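Local structure of telomerase reverse transcriptase (Takifugu rubripes, 4LMO) at residues C96-I101 with R237-A242; D179-S184 with S195-I200; F23-K28 with Q78-H83; E168-I173 with Q203-L208. The protein is the catalytic subunit of telomerase, which copies a template in the enzyme's RNA to add repeats to chromosome ends, the fragment here being its RNA-binding domain. One frame throughout, in Å; residues are numbered along the deposited sequence.

Interaction 1 (C96-I101 with R237-A242)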
# COMPACT_ATOMS: atom_id res chain seq x y z
N CYS A 96 -16.50 2.27 0.17
CA CYS A 96 -16.90 3.30 1.13
C CYS A 96 -17.12 4.64 0.44
O CYS A 96 -16.29 5.55 0.54
CB CYS A 96 -15.88 3.41 2.26
SG CYS A 96 -16.51 4.27 3.72
N PRO A 97 -18.26 4.78 -0.26
CA PRO A 97 -18.50 5.89 -1.18
C PRO A 97 -18.73 7.23 -0.50
O PRO A 97 -19.08 7.28 0.68
CB PRO A 97 -19.76 5.46 -1.93
CG PRO A 97 -20.48 4.58 -0.98
CD PRO A 97 -19.43 3.89 -0.16
N LEU A 98 -18.53 8.30 -1.25
CA LEU A 98 -18.77 9.66 -0.78
C LEU A 98 -20.26 9.96 -0.81
O LEU A 98 -20.98 9.49 -1.70
CB LEU A 98 -17.99 10.67 -1.63
CG LEU A 98 -16.49 10.38 -1.82
CD1 LEU A 98 -15.91 11.16 -3.00
CD2 LEU A 98 -15.69 10.65 -0.55
N VAL A 99 -20.74 10.71 0.18
CA VAL A 99 -22.14 11.12 0.24
C VAL A 99 -22.22 12.64 0.16
O VAL A 99 -22.00 13.34 1.15
CB VAL A 99 -22.84 10.62 1.53
CG1 VAL A 99 -24.34 10.91 1.46
CG2 VAL A 99 -22.61 9.13 1.73
N GLY A 100 -22.53 13.14 -1.04
CA GLY A 100 -22.71 14.57 -1.29
C GLY A 100 -21.54 15.46 -0.88
O GLY A 100 -21.73 16.45 -0.17
N ILE A 101 -20.34 15.12 -1.34
CA ILE A 101 -19.15 15.94 -1.05
C ILE A 101 -18.90 16.98 -2.14
O ILE A 101 -18.55 18.12 -1.84
CB ILE A 101 -17.87 15.11 -0.74
CG1 ILE A 101 -17.30 14.43 -2.00
CG2 ILE A 101 -18.12 14.10 0.38
CD1 ILE A 101 -16.10 15.14 -2.59
N ARG A 237 -12.48 9.06 4.53
CA ARG A 237 -12.01 9.27 3.16
C ARG A 237 -11.42 10.67 3.11
O ARG A 237 -12.05 11.62 3.60
CB ARG A 237 -13.16 9.16 2.16
CG ARG A 237 -13.74 7.76 1.97
CD ARG A 237 -13.05 6.99 0.86
NE ARG A 237 -12.99 7.75 -0.40
CZ ARG A 237 -13.84 7.60 -1.41
NH1 ARG A 237 -14.83 6.72 -1.36
NH2 ARG A 237 -13.69 8.35 -2.50
N GLN A 238 -10.23 10.82 2.55
CA GLN A 238 -9.51 12.10 2.62
C GLN A 238 -10.31 13.27 2.04
O GLN A 238 -10.13 14.41 2.45
CB GLN A 238 -8.10 12.00 2.00
CG GLN A 238 -7.89 12.75 0.70
CD GLN A 238 -8.07 11.89 -0.53
OE1 GLN A 238 -7.87 10.67 -0.48
NE2 GLN A 238 -8.44 12.51 -1.65
N GLU A 239 -11.21 12.96 1.10
CA GLU A 239 -12.11 13.96 0.51
C GLU A 239 -13.08 14.52 1.55
O GLU A 239 -13.31 15.73 1.60
CB GLU A 239 -12.90 13.37 -0.67
CG GLU A 239 -12.06 12.93 -1.86
CD GLU A 239 -11.64 11.47 -1.78
OE1 GLU A 239 -11.58 10.91 -0.66
OE2 GLU A 239 -11.38 10.88 -2.85
N VAL A 240 -13.63 13.63 2.38
CA VAL A 240 -14.54 14.03 3.45
C VAL A 240 -13.77 14.78 4.54
O VAL A 240 -14.29 15.72 5.14
CB VAL A 240 -15.29 12.83 4.07
CG1 VAL A 240 -16.52 13.31 4.83
CG2 VAL A 240 -15.70 11.83 3.01
N TRP A 241 -12.53 14.36 4.78
CA TRP A 241 -11.67 15.03 5.75
C TRP A 241 -11.30 16.42 5.30
O TRP A 241 -11.32 17.35 6.09
CB TRP A 241 -10.42 14.21 6.04
CG TRP A 241 -9.61 14.81 7.17
CD1 TRP A 241 -8.41 15.51 7.07
CD2 TRP A 241 -9.94 14.82 8.60
NE1 TRP A 241 -7.98 15.92 8.31
CE2 TRP A 241 -8.86 15.54 9.27
CE3 TRP A 241 -10.99 14.31 9.36
CZ2 TRP A 241 -8.84 15.73 10.64
CZ3 TRP A 241 -10.96 14.51 10.75
CH2 TRP A 241 -9.91 15.20 11.37
N ALA A 242 -10.99 16.56 4.01
CA ALA A 242 -10.71 17.87 3.42
C ALA A 242 -11.92 18.81 3.51
O ALA A 242 -11.75 20.02 3.69
CB ALA A 242 -10.26 17.72 1.97
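R237 reaches from the start of helix 238-251 past L98 to the backbone of C96. R237 CB touches the opposite segment first, 4.0 Å from L98 CD2. CG and CD then run beside the C96 carbonyl, with R237 CD 3.6 Å from C96 O. Bends at chi2 (-90°) and chi3 (-52°) fold the chain over and turn the guanidinium flat against L98, whose CD2 stands 3.6 Å above the centre of that plane; R237 lies roughly perpendicular to L98. NE and NH2 face E239 in a stretched salt bridge, R237 NH2 to E239 OE2 being 3.4 Å, and both of its hydrogen bonds are weak. R237 NH1 donates to C96 O at 2.7 Å, but the N-H...O angle of 139° shows a bent bond, and the donor lies above the carbonyl plane. A covered face and partners for all three nitrogens probably restrain rotation of the group, though NH1 to C96 O is the one bond not weak. Beside the guanidinium, L98 CD2 also meets V240 CG2 at 3.8 Å. I101 CD1 approaches E239 CB at 4.1 Å, weaker evidence because I101 is poorly ordered. C96 is further tied to C117 by a disulfide. The arrangement is that of a disulfide-bonded loop packed on the N-terminal turn of a helix, R237 being at once its N-cap residue and the last of the hairpin strand 234-237.

Interaction 2 (D179-S184 with S195-I200); sequences DWLKIS and SYRTQI
R197 is the first residue of 195-200 to meet the opposite segment, and it covers both L181 and K182. R197 CG lies 3.7 Å from L181 CB. Two kinks further out (chi2 131°, chi3 85°) carry the guanidinium under the lysine, so that K182 CG stands 3.6 Å above the centre of the plane and K182 CE comes to 3.5 Å from R197 NH2. The contact is therefore aliphatic chain on guanidinium face. The like-charged ends, K182 NZ and R197 NH2, are 4.5 Å apart, and N176 serves both: its OD1 accepts from R197 NH2 and its O from K182 NZ. K182 NZ also forms a salt bridge with D179 OD1 at 3.0 Å, which probably offsets some of the positive charge. The backbone of R197 takes part too, R197 O being 3.5 Å from L181 CD1. One turn further on, I200 presents CG2, the branch anti to its backbone N, to L181 CD2 at 3.6 Å; the two chains run antiparallel alongside one another. The same L181 methyl rests over a face of the W180 ring, offset toward its rim. Residues 179-184, with S195 and Y196, belong to a region that probably contacts the RNA template, as in related telomerases. Around the contact, F48 of helix 40-48 touches W180 and I200, R68 of helix 67-70 bonds to L181 O, and F204, further along helix 191-220, meets W180 edge-to-face.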
# COMPACT_ATOMS: atom_id res chain seq x y z
N ASP A 179 7.11 -20.25 -6.61
CA ASP A 179 8.13 -20.63 -7.59
C ASP A 179 9.07 -19.47 -7.92
O ASP A 179 10.25 -19.68 -8.21
CB ASP A 179 7.48 -21.12 -8.89
CG ASP A 179 7.03 -22.58 -8.82
OD1 ASP A 179 6.91 -23.14 -7.71
OD2 ASP A 179 6.80 -23.17 -9.89
N TRP A 180 8.54 -18.25 -7.85
CA TRP A 180 9.28 -17.04 -8.23
C TRP A 180 10.46 -16.73 -7.34
O TRP A 180 11.27 -15.86 -7.66
CB TRP A 180 8.34 -15.84 -8.31
CG TRP A 180 7.76 -15.40 -6.98
CD1 TRP A 180 6.61 -15.87 -6.36
CD2 TRP A 180 8.29 -14.38 -6.07
NE1 TRP A 180 6.40 -15.23 -5.17
CE2 TRP A 180 7.37 -14.32 -4.93
CE3 TRP A 180 9.40 -13.53 -6.08
CZ2 TRP A 180 7.56 -13.46 -3.87
CZ3 TRP A 180 9.58 -12.66 -5.00
CH2 TRP A 180 8.68 -12.62 -3.93
N LEU A 181 10.55 -17.44 -6.21
CA LEU A 181 11.67 -17.29 -5.28
C LEU A 181 12.86 -18.16 -5.69
O LEU A 181 13.99 -17.92 -5.24
CB LEU A 181 11.24 -17.69 -3.86
CG LEU A 181 10.17 -16.91 -3.11
CD1 LEU A 181 9.78 -17.65 -1.84
CD2 LEU A 181 10.64 -15.50 -2.79
N LYS A 182 12.60 -19.15 -6.54
CA LYS A 182 13.54 -20.23 -6.80
C LYS A 182 14.42 -20.01 -8.03
O LYS A 182 14.01 -19.36 -8.99
CB LYS A 182 12.79 -21.56 -6.96
CG LYS A 182 11.79 -21.86 -5.86
CD LYS A 182 10.93 -23.06 -6.22
CE LYS A 182 9.89 -23.33 -5.14
NZ LYS A 182 8.82 -24.25 -5.62
N ILE A 183 15.62 -20.57 -7.99
CA ILE A 183 16.49 -20.67 -9.17
C ILE A 183 16.60 -22.11 -9.67
O ILE A 183 17.20 -22.37 -10.71
CB ILE A 183 17.91 -20.11 -8.91
CG1 ILE A 183 18.39 -20.40 -7.48
CG2 ILE A 183 17.96 -18.63 -9.21
CD1 ILE A 183 19.13 -21.72 -7.31
N SER A 184 16.01 -23.04 -8.93
CA SER A 184 16.09 -24.47 -9.24
C SER A 184 14.95 -25.25 -8.61
O SER A 184 14.61 -25.04 -7.45
CB SER A 184 17.44 -25.03 -8.77
OG SER A 184 17.66 -26.33 -9.28
N SER A 195 16.13 -20.96 3.93
CA SER A 195 16.32 -19.75 4.73
C SER A 195 16.38 -18.49 3.86
O SER A 195 15.84 -17.44 4.23
CB SER A 195 17.59 -19.88 5.58
OG SER A 195 17.98 -18.64 6.14
N TYR A 196 17.05 -18.59 2.72
CA TYR A 196 17.17 -17.48 1.78
C TYR A 196 15.86 -17.21 1.04
O TYR A 196 15.51 -16.06 0.77
CB TYR A 196 18.31 -17.73 0.80
CG TYR A 196 18.69 -16.52 -0.04
CD1 TYR A 196 19.02 -15.30 0.56
CD2 TYR A 196 18.75 -16.61 -1.43
CE1 TYR A 196 19.38 -14.20 -0.20
CE2 TYR A 196 19.10 -15.51 -2.20
CZ TYR A 196 19.41 -14.31 -1.58
OH TYR A 196 19.77 -13.23 -2.35
N ARG A 197 15.13 -18.29 0.72
CA ARG A 197 13.79 -18.19 0.14
C ARG A 197 12.82 -17.52 1.12
O ARG A 197 12.02 -16.67 0.71
CB ARG A 197 13.30 -19.57 -0.32
CG ARG A 197 13.43 -19.79 -1.82
CD ARG A 197 14.10 -21.10 -2.20
NE ARG A 197 13.18 -22.24 -2.26
CZ ARG A 197 13.36 -23.33 -3.01
NH1 ARG A 197 14.42 -23.44 -3.80
NH2 ARG A 197 12.46 -24.30 -2.99
N THR A 198 12.91 -17.89 2.39
CA THR A 198 12.10 -17.30 3.46
C THR A 198 12.43 -15.81 3.65
O THR A 198 11.53 -14.99 3.84
CB THR A 198 12.31 -18.05 4.80
OG1 THR A 198 12.19 -19.46 4.59
CG2 THR A 198 11.28 -17.62 5.84
N GLN A 199 13.72 -15.48 3.57
CA GLN A 199 14.21 -14.11 3.68
C GLN A 199 13.62 -13.19 2.60
O GLN A 199 13.14 -12.09 2.90
CB GLN A 199 15.75 -14.11 3.62
CG GLN A 199 16.41 -12.74 3.76
CD GLN A 199 17.92 -12.83 3.67
OE1 GLN A 199 18.57 -13.49 4.49
NE2 GLN A 199 18.50 -12.16 2.68
N ILE A 200 13.66 -13.65 1.35
CA ILE A 200 13.13 -12.88 0.22
C ILE A 200 11.62 -12.69 0.36
O ILE A 200 11.12 -11.57 0.22
CB ILE A 200 13.47 -13.52 -1.15
CG1 ILE A 200 14.98 -13.64 -1.34
CG2 ILE A 200 12.88 -12.70 -2.29
CD1 ILE A 200 15.39 -14.62 -2.41

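Interaction 3 (F23-K28 with Q78-H83)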
# COMPACT_ATOMS: atom_id res chain seq x y z
N PHE A 23 1.16 8.41 -3.48
CA PHE A 23 1.31 6.98 -3.20
C PHE A 23 2.59 6.43 -3.83
O PHE A 23 2.93 6.78 -4.96
CB PHE A 23 0.08 6.21 -3.71
CG PHE A 23 0.19 4.72 -3.56
CD1 PHE A 23 0.24 4.12 -2.31
CD2 PHE A 23 0.21 3.90 -4.69
CE1 PHE A 23 0.34 2.74 -2.18
CE2 PHE A 23 0.30 2.52 -4.57
CZ PHE A 23 0.36 1.94 -3.31
N LEU A 24 3.26 5.56 -3.08
CA LEU A 24 4.56 4.98 -3.47
C LEU A 24 4.71 4.63 -4.96
O LEU A 24 5.68 5.04 -5.60
CB LEU A 24 4.89 3.76 -2.60
CG LEU A 24 6.10 2.89 -2.94
CD1 LEU A 24 7.40 3.67 -2.98
CD2 LEU A 24 6.20 1.73 -1.96
N LEU A 25 3.76 3.87 -5.49
CA LEU A 25 3.86 3.37 -6.87
C LEU A 25 3.58 4.43 -7.93
O LEU A 25 3.79 4.19 -9.12
CB LEU A 25 2.95 2.14 -7.07
CG LEU A 25 3.21 0.87 -6.25
CD1 LEU A 25 2.25 -0.23 -6.67
CD2 LEU A 25 4.65 0.40 -6.38
N ASN A 26 3.11 5.60 -7.51
CA ASN A 26 2.91 6.74 -8.40
C ASN A 26 4.09 7.70 -8.40
O ASN A 26 4.10 8.68 -9.15
CB ASN A 26 1.61 7.48 -8.06
CG ASN A 26 0.37 6.72 -8.48
OD1 ASN A 26 0.42 5.86 -9.36
ND2 ASN A 26 -0.76 7.03 -7.86
N ARG A 27 5.07 7.44 -7.54
CA ARG A 27 6.26 8.27 -7.45
C ARG A 27 7.22 7.98 -8.59
O ARG A 27 7.27 6.87 -9.11
CB ARG A 27 6.96 8.10 -6.10
CG ARG A 27 6.36 8.94 -4.99
CD ARG A 27 6.80 8.46 -3.62
NE ARG A 27 8.17 8.84 -3.29
CZ ARG A 27 8.81 8.46 -2.18
NH1 ARG A 27 8.20 7.68 -1.29
NH2 ARG A 27 10.06 8.86 -1.96
N LYS A 28 7.98 9.00 -8.98
CA LYS A 28 8.94 8.89 -10.06
C LYS A 28 10.36 8.73 -9.52
O LYS A 28 10.69 9.26 -8.46
CB LYS A 28 8.85 10.11 -10.99
CG LYS A 28 7.56 10.18 -11.79
CD LYS A 28 7.60 11.27 -12.84
CE LYS A 28 6.51 11.08 -13.88
NZ LYS A 28 6.55 12.12 -14.94
N GLN A 78 4.48 -6.49 -14.43
CA GLN A 78 3.06 -6.79 -14.49
C GLN A 78 2.30 -6.11 -13.35
O GLN A 78 1.25 -5.50 -13.57
CB GLN A 78 2.84 -8.31 -14.44
CG GLN A 78 1.42 -8.77 -14.73
CD GLN A 78 1.20 -10.24 -14.42
OE1 GLN A 78 0.07 -10.66 -14.17
NE2 GLN A 78 2.27 -11.03 -14.44
N LEU A 79 2.86 -6.21 -12.14
CA LEU A 79 2.30 -5.57 -10.94
C LEU A 79 2.11 -4.07 -11.14
O LEU A 79 1.06 -3.52 -10.83
CB LEU A 79 3.19 -5.85 -9.72
CG LEU A 79 2.73 -5.43 -8.32
CD1 LEU A 79 3.46 -6.25 -7.25
CD2 LEU A 79 2.93 -3.94 -8.07
N LEU A 80 3.15 -3.41 -11.65
CA LEU A 80 3.11 -1.98 -11.90
C LEU A 80 2.11 -1.61 -13.00
O LEU A 80 1.48 -0.55 -12.93
CB LEU A 80 4.50 -1.45 -12.25
CG LEU A 80 5.49 -1.31 -11.10
CD1 LEU A 80 6.89 -1.05 -11.63
CD2 LEU A 80 5.08 -0.20 -10.14
N ARG A 81 1.97 -2.49 -13.98
CA ARG A 81 1.03 -2.29 -15.09
C ARG A 81 -0.41 -2.38 -14.59
O ARG A 81 -1.28 -1.60 -14.99
CB ARG A 81 1.28 -3.33 -16.17
CG ARG A 81 1.12 -2.84 -17.60
CD ARG A 81 2.15 -3.52 -18.49
NE ARG A 81 2.21 -4.96 -18.24
CZ ARG A 81 3.32 -5.69 -18.22
NH1 ARG A 81 4.51 -5.12 -18.44
NH2 ARG A 81 3.26 -6.99 -17.97
N GLN A 82 -0.65 -3.34 -13.69
CA GLN A 82 -1.97 -3.53 -13.09
C GLN A 82 -2.30 -2.41 -12.11
O GLN A 82 -3.47 -2.07 -11.93
CB GLN A 82 -2.05 -4.90 -12.39
CG GLN A 82 -2.07 -6.08 -13.35
CD GLN A 82 -2.20 -7.42 -12.65
OE1 GLN A 82 -2.72 -7.51 -11.54
NE2 GLN A 82 -1.73 -8.48 -13.31
N HIS A 83 -1.27 -1.83 -11.49
CA HIS A 83 -1.43 -0.66 -10.63
C HIS A 83 -1.83 0.56 -11.41
O HIS A 83 -2.67 1.34 -10.96
CB HIS A 83 -0.14 -0.38 -9.85
CG HIS A 83 -0.04 1.05 -9.36
ND1 HIS A 83 -0.85 1.55 -8.41
CD2 HIS A 83 0.81 2.08 -9.74
CE1 HIS A 83 -0.54 2.84 -8.19
NE2 HIS A 83 0.48 3.16 -9.00
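L25 lays its CB over one face of the H83 imidazole, 3.5 Å from the ring centroid and 22° off the normal, the geometry of a CH-pi contact. The ring is put there by the first torsion of H83, with CG anti to the backbone N (chi1 158°). At its edge, H83 NE2 donates to N26 OD1 at 2.7 Å; the N-H...O angle of 138° is bent, the donor stands above the amide's carbonyl plane, and N26 OD1 is tilted from the ring plane. H83 ND1 bonds to the hydroxyl of Y88, and engaging both nitrogens probably fixes the ring's rotation. N26 ND2 is likewise used, by M20 O. Residues 24-26 form a short 3-10 segment in the linker that follows helix 6-15, the helix bearing the TFLY motif involved in RNA binding, and this contact seats that linker on helix 73-85. F23 turns its ring edge to the imidazole, F23 CE2 being 3.7 Å from H83 CE1, in an oblique aromatic pair. L25 CD1 lies against the imidazole too and meets L79 CD2 at 4.0 Å, while L25 CD2 turns to L80 CD2 at 3.8 Å. L43 of helix 40-48 touches all three leucines.

Interaction 4 (E168-I173 with Q203-L208)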
# COMPACT_ATOMS: atom_id res chain seq x y z
N GLU A 168 4.36 -13.16 12.65
CA GLU A 168 2.92 -13.34 12.63
C GLU A 168 2.39 -13.31 11.20
O GLU A 168 1.45 -14.02 10.85
CB GLU A 168 2.22 -12.27 13.46
CG GLU A 168 2.46 -12.38 14.96
CD GLU A 168 1.98 -11.16 15.74
OE1 GLU A 168 1.28 -10.31 15.15
OE2 GLU A 168 2.31 -11.06 16.94
N LEU A 169 3.02 -12.48 10.37
CA LEU A 169 2.64 -12.32 8.97
C LEU A 169 2.96 -13.58 8.16
O LEU A 169 2.18 -13.97 7.28
CB LEU A 169 3.34 -11.10 8.37
CG LEU A 169 2.70 -10.38 7.19
CD1 LEU A 169 1.32 -9.84 7.55
CD2 LEU A 169 3.60 -9.26 6.69
N MET A 170 4.09 -14.21 8.47
CA MET A 170 4.59 -15.36 7.72
C MET A 170 4.10 -16.70 8.26
O MET A 170 4.35 -17.75 7.66
CB MET A 170 6.13 -15.36 7.72
CG MET A 170 6.78 -14.22 6.95
SD MET A 170 6.94 -14.52 5.18
CE MET A 170 7.95 -16.00 5.15
N TRP A 171 3.42 -16.67 9.41
CA TRP A 171 3.04 -17.90 10.11
C TRP A 171 2.16 -18.80 9.28
O TRP A 171 1.07 -18.40 8.86
CB TRP A 171 2.40 -17.59 11.45
CG TRP A 171 2.20 -18.81 12.32
CD1 TRP A 171 3.10 -19.85 12.54
CD2 TRP A 171 1.03 -19.14 13.14
NE1 TRP A 171 2.58 -20.78 13.40
CE2 TRP A 171 1.34 -20.42 13.80
CE3 TRP A 171 -0.20 -18.54 13.39
CZ2 TRP A 171 0.44 -21.04 14.66
CZ3 TRP A 171 -1.10 -19.18 14.26
CH2 TRP A 171 -0.78 -20.40 14.88
N LYS A 172 2.66 -20.01 9.04
CA LYS A 172 1.97 -21.05 8.26
C LYS A 172 1.90 -20.75 6.76
O LYS A 172 1.23 -21.48 6.02
CB LYS A 172 0.58 -21.37 8.82
CG LYS A 172 0.59 -22.19 10.10
CD LYS A 172 -0.82 -22.48 10.59
CE LYS A 172 -1.49 -21.24 11.16
NZ LYS A 172 -2.84 -21.55 11.71
N ILE A 173 2.57 -19.70 6.31
CA ILE A 173 2.75 -19.46 4.88
C ILE A 173 3.67 -20.55 4.34
O ILE A 173 4.70 -20.85 4.94
CB ILE A 173 3.34 -18.05 4.59
CG1 ILE A 173 2.33 -16.94 4.94
CG2 ILE A 173 3.81 -17.93 3.14
CD1 ILE A 173 1.16 -16.79 3.99
N GLN A 203 10.70 -10.13 2.99
CA GLN A 203 10.81 -8.77 2.45
C GLN A 203 9.58 -8.36 1.65
O GLN A 203 9.09 -7.24 1.79
CB GLN A 203 12.04 -8.66 1.55
CG GLN A 203 13.37 -8.49 2.27
CD GLN A 203 14.54 -8.52 1.30
OE1 GLN A 203 14.78 -9.53 0.63
NE2 GLN A 203 15.26 -7.42 1.22
N PHE A 204 9.10 -9.26 0.80
CA PHE A 204 7.97 -8.96 -0.08
C PHE A 204 6.66 -8.85 0.70
O PHE A 204 5.94 -7.86 0.56
CB PHE A 204 7.86 -10.01 -1.20
CG PHE A 204 6.59 -9.92 -2.00
CD1 PHE A 204 6.39 -8.89 -2.92
CD2 PHE A 204 5.58 -10.86 -1.83
CE1 PHE A 204 5.21 -8.80 -3.65
CE2 PHE A 204 4.41 -10.79 -2.56
CZ PHE A 204 4.22 -9.76 -3.47
N LEU A 205 6.36 -9.86 1.50
CA LEU A 205 5.15 -9.85 2.33
C LEU A 205 5.13 -8.66 3.30
O LEU A 205 4.09 -8.04 3.50
CB LEU A 205 5.00 -11.18 3.08
CG LEU A 205 4.04 -12.25 2.52
CD1 LEU A 205 4.10 -12.39 1.00
CD2 LEU A 205 4.26 -13.60 3.18
N ALA A 206 6.29 -8.35 3.88
CA ALA A 206 6.41 -7.21 4.79
C ALA A 206 6.26 -5.88 4.05
O ALA A 206 5.64 -4.95 4.57
CB ALA A 206 7.73 -7.25 5.55
N TRP A 207 6.83 -5.80 2.84
CA TRP A 207 6.65 -4.62 1.98
C TRP A 207 5.20 -4.46 1.62
O TRP A 207 4.69 -3.34 1.59
CB TRP A 207 7.47 -4.73 0.70
CG TRP A 207 7.18 -3.62 -0.28
CD1 TRP A 207 7.70 -2.33 -0.28
CD2 TRP A 207 6.26 -3.65 -1.44
NE1 TRP A 207 7.19 -1.59 -1.32
CE2 TRP A 207 6.32 -2.32 -2.05
CE3 TRP A 207 5.43 -4.62 -2.01
CZ2 TRP A 207 5.59 -1.99 -3.19
CZ3 TRP A 207 4.69 -4.27 -3.15
CH2 TRP A 207 4.77 -2.99 -3.72
N LEU A 208 4.54 -5.58 1.35
CA LEU A 208 3.16 -5.59 0.89
C LEU A 208 2.21 -5.00 1.93
O LEU A 208 1.23 -4.35 1.58
CB LEU A 208 2.76 -7.03 0.53
CG LEU A 208 1.73 -7.29 -0.57
CD1 LEU A 208 2.08 -6.57 -1.86
CD2 LEU A 208 1.61 -8.79 -0.81
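L205 points its CD2 at M170 and I173 while L169 covers its backbone, and two close approaches mark the tight part of the contact. In one, M170 SD meets L205 CD2 at 3.5 Å; the methionine doubles back (chi2 -84°, chi3 -60°) so that sulfur does the touching. In the other, L169 CD2 presses on the backbone, 3.5 Å from L205 O and 4.0 Å from A206 CA. This placement follows from CG of L169 being anti to its backbone N (chi1 -154°). The side chains that meet are apolar, and the one polar atom touched, L205 O, is hydrogen-bonded by the hydroxyl of Y148. Packing slackens toward I173, whose CG1 is 4.2 Å from L205 CD2. Between M170 and I173 the chain makes a type II beta turn, closed by I173 N to M170 O at 3.0 Å. Its central residues, W171 and K172, are exposed on the solvent side, where K172 CE lies over a face of the indole. The contact joins helix 166-169 and the turn that follows to the long helix 191-220, with L169 also touching L209, and M170 and I173 both touching L201. Helix 142-158 borders both segments through Y148, which touches L169 and L208.

Along the chain, interaction 3 closes before the others open; interaction 1 then encloses interaction 4, which in turn encloses interaction 2. Interactions 2 and 4 share helix 191-220, with centres about 13 Å apart, and touch where T198 CG2 meets M170 CE at 3.8 Å. Interaction 3, on an N-terminal part of the chain, touches the same helix at W207, L24 CD2 lying 3.5 Å from W207 NE1. Interaction 1 touches none of the others; its nearest neighbour is interaction 3, centres about 24 Å and nearest atoms about 10 Å apart. Helix 191-220 thus links the probable template-contacting region to the linker following the TFLY helix, and continues into the hairpin preceding helix 238-251.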